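Local coordinates for protein hypothetical methylmalonyl-CoA decarboxylase alpha subunit (Sulfolobus tokodaii, PDB 1X0U) that is a putative carboxyl transferase subunit, a carboxyl transferase domain protein of the ClpP/crotonase superfamily, at residues A[152-157]-A[182-187]. Residues are numbered along the deposited sequence; the frame is centred on the assembly and turned at random.
Sequences AVFKMN and PALTDF
With CG of Leu184 opposite its carbonyl carbon (chi1 -68°) and CD1 anti to CA (chi2 172°), the CD1 branch reaches the helix surface one turn back from Asn157, 3.7 Å from CB of Phe154 and 4.0 Å from CB of Asn157. It thus touches the root of the Phe154 side chain and meets the ring only obliquely; the Leu184 side chain lies roughly perpendicular to that of Phe154. The backbones bring Asn157 and Leu184 together, their CA atoms 6.1 Å apart at the closest approach; since both side chains leave the backbone toward the partner segment, their CB atoms meet at 3.7 Å.

In Asn157 the same first torsion (chi1 -68°) places the amide beside Thr185, where ND2 and the Thr185 CG2 methyl extend in a common direction, 4.0 Å apart, a distance that indicates packing alone. The amide's polar anchor is instead Ser181, whose OG hydrogen-bonds Asn157 OD1. All four touching residues are buried, and Leu391 and Ala388 of a second subunit pack on Phe154 and Leu184 respectively. Beyond Thr185 and Asp186 the same chain enters strand 187-191. Helix 144-160 links parallel strands 129-133 and 166-170, while helix 180-184 lies in the link from 166-170 to 187-191, so the contact joins two successive connections, an arrangement characteristic of the ClpP/crotonase fold of carboxyl transferase domains.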
loop_
_atom_site.group_PDB
_atom_site.type_symbol
_atom_site.label_atom_id
_atom_site.label_comp_id
_atom_site.label_asym_id
_atom_site.label_seq_id
_atom_site.Cartn_x
_atom_site.Cartn_y
_atom_site.Cartn_z
ATOM N N ALA A 152 -1.252 13.673 27.853
ATOM C CA ALA A 152 -0.226 12.950 27.108
ATOM C C ALA A 152 -0.358 11.439 27.271
ATOM O O ALA A 152 -0.246 10.703 26.296
ATOM C CB ALA A 152 1.161 13.405 27.542
ATOM N N VAL A 153 -0.592 10.966 28.495
ATOM C CA VAL A 153 -0.728 9.527 28.697
ATOM C C VAL A 153 -1.992 9.000 28.026
ATOM O O VAL A 153 -1.950 7.955 27.389
ATOM C CB VAL A 153 -0.713 9.139 30.205
ATOM C CG1 VAL A 153 -1.231 10.271 31.042
ATOM C CG2 VAL A 153 -1.556 7.891 30.436
ATOM N N PHE A 154 -3.105 9.724 28.158
ATOM C CA PHE A 154 -4.359 9.312 27.529
ATOM C C PHE A 154 -4.140 9.174 26.029
ATOM O O PHE A 154 -4.703 8.293 25.370
ATOM C CB PHE A 154 -5.470 10.349 27.749
ATOM C CG PHE A 154 -5.824 10.585 29.189
ATOM C CD1 PHE A 154 -5.443 9.685 30.180
ATOM C CD2 PHE A 154 -6.529 11.723 29.552
ATOM C CE1 PHE A 154 -5.757 9.920 31.515
ATOM C CE2 PHE A 154 -6.853 11.972 30.874
ATOM C CZ PHE A 154 -6.465 11.070 31.866
ATOM N N LYS A 155 -3.320 10.065 25.489
ATOM C CA LYS A 155 -3.021 10.051 24.069
ATOM C C LYS A 155 -2.393 8.705 23.714
ATOM O O LYS A 155 -2.765 8.074 22.728
ATOM C CB LYS A 155 -2.057 11.193 23.740
ATOM C CG LYS A 155 -2.416 11.986 22.500
ATOM C CD LYS A 155 -2.211 11.187 21.251
ATOM C CE LYS A 155 -2.318 12.074 20.016
ATOM N NZ LYS A 155 -2.054 11.300 18.763
ATOM N N MET A 156 -1.441 8.263 24.531
ATOM C CA MET A 156 -0.774 6.999 24.282
ATOM C C MET A 156 -1.740 5.810 24.424
ATOM O O MET A 156 -1.614 4.813 23.716
ATOM C CB MET A 156 0.420 6.847 25.226
ATOM C CG MET A 156 1.529 7.881 24.990
ATOM S SD MET A 156 2.100 7.957 23.261
ATOM C CE MET A 156 2.663 6.283 23.027
ATOM N N ASN A 157 -2.713 5.920 25.319
ATOM C CA ASN A 157 -3.676 4.841 25.507
ATOM C C ASN A 157 -4.524 4.644 24.244
ATOM O O ASN A 157 -4.789 3.520 23.836
ATOM C CB ASN A 157 -4.577 5.147 26.702
ATOM C CG ASN A 157 -3.831 5.095 28.017
ATOM O OD1 ASN A 157 -3.989 5.977 28.870
ATOM N ND2 ASN A 157 -3.021 4.055 28.198
ATOM N N PRO A 182 -6.894 4.316 33.101
ATOM C CA PRO A 182 -7.363 2.944 33.307
ATOM C C PRO A 182 -8.622 2.654 32.475
ATOM O O PRO A 182 -8.779 1.564 31.916
ATOM C CB PRO A 182 -7.630 2.902 34.808
ATOM C CG PRO A 182 -6.535 3.780 35.344
ATOM C CD PRO A 182 -6.587 4.958 34.395
ATOM N N ALA A 183 -9.510 3.639 32.383
ATOM C CA ALA A 183 -10.740 3.474 31.620
ATOM C C ALA A 183 -10.407 3.201 30.162
ATOM O O ALA A 183 -11.075 2.403 29.491
ATOM C CB ALA A 183 -11.604 4.732 31.733
ATOM N N LEU A 184 -9.364 3.870 29.680
ATOM C CA LEU A 184 -8.930 3.730 28.300
ATOM C C LEU A 184 -8.165 2.438 27.991
ATOM O O LEU A 184 -7.985 2.107 26.824
ATOM C CB LEU A 184 -8.097 4.951 27.891
ATOM C CG LEU A 184 -8.824 6.300 27.781
ATOM C CD1 LEU A 184 -7.800 7.420 27.572
ATOM C CD2 LEU A 184 -9.826 6.263 26.630
ATOM N N THR A 185 -7.702 1.712 29.008
ATOM C CA THR A 185 -6.986 0.459 28.749
ATOM C C THR A 185 -8.041 -0.650 28.530
ATOM O O THR A 185 -9.235 -0.416 28.726
ATOM C CB THR A 185 -6.045 0.081 29.916
ATOM O OG1 THR A 185 -6.811 -0.116 31.106
ATOM C CG2 THR A 185 -5.005 1.187 30.154
ATOM N N ASP A 186 -7.613 -1.847 28.134
ATOM C CA ASP A 186 -8.568 -2.930 27.849
ATOM C C ASP A 186 -9.195 -3.639 29.054
ATOM O O ASP A 186 -10.371 -3.988 29.023
ATOM C CB ASP A 186 -7.905 -3.968 26.939
ATOM C CG ASP A 186 -7.268 -3.339 25.703
ATOM O OD1 ASP A 186 -7.970 -2.612 24.962
ATOM O OD2 ASP A 186 -6.065 -3.578 25.475
ATOM N N PHE A 187 -8.413 -3.856 30.106
ATOM C CA PHE A 187 -8.907 -4.537 31.299
ATOM C C PHE A 187 -8.453 -3.837 32.565
ATOM O O PHE A 187 -7.299 -3.413 32.671
ATOM C CB PHE A 187 -8.383 -5.983 31.365
ATOM C CG PHE A 187 -8.781 -6.840 30.195
ATOM C CD1 PHE A 187 -10.030 -7.453 30.153
ATOM C CD2 PHE A 187 -7.916 -7.007 29.120
ATOM C CE1 PHE A 187 -10.409 -8.219 29.054
ATOM C CE2 PHE A 187 -8.290 -7.772 28.020
ATOM C CZ PHE A 187 -9.538 -8.375 27.990
#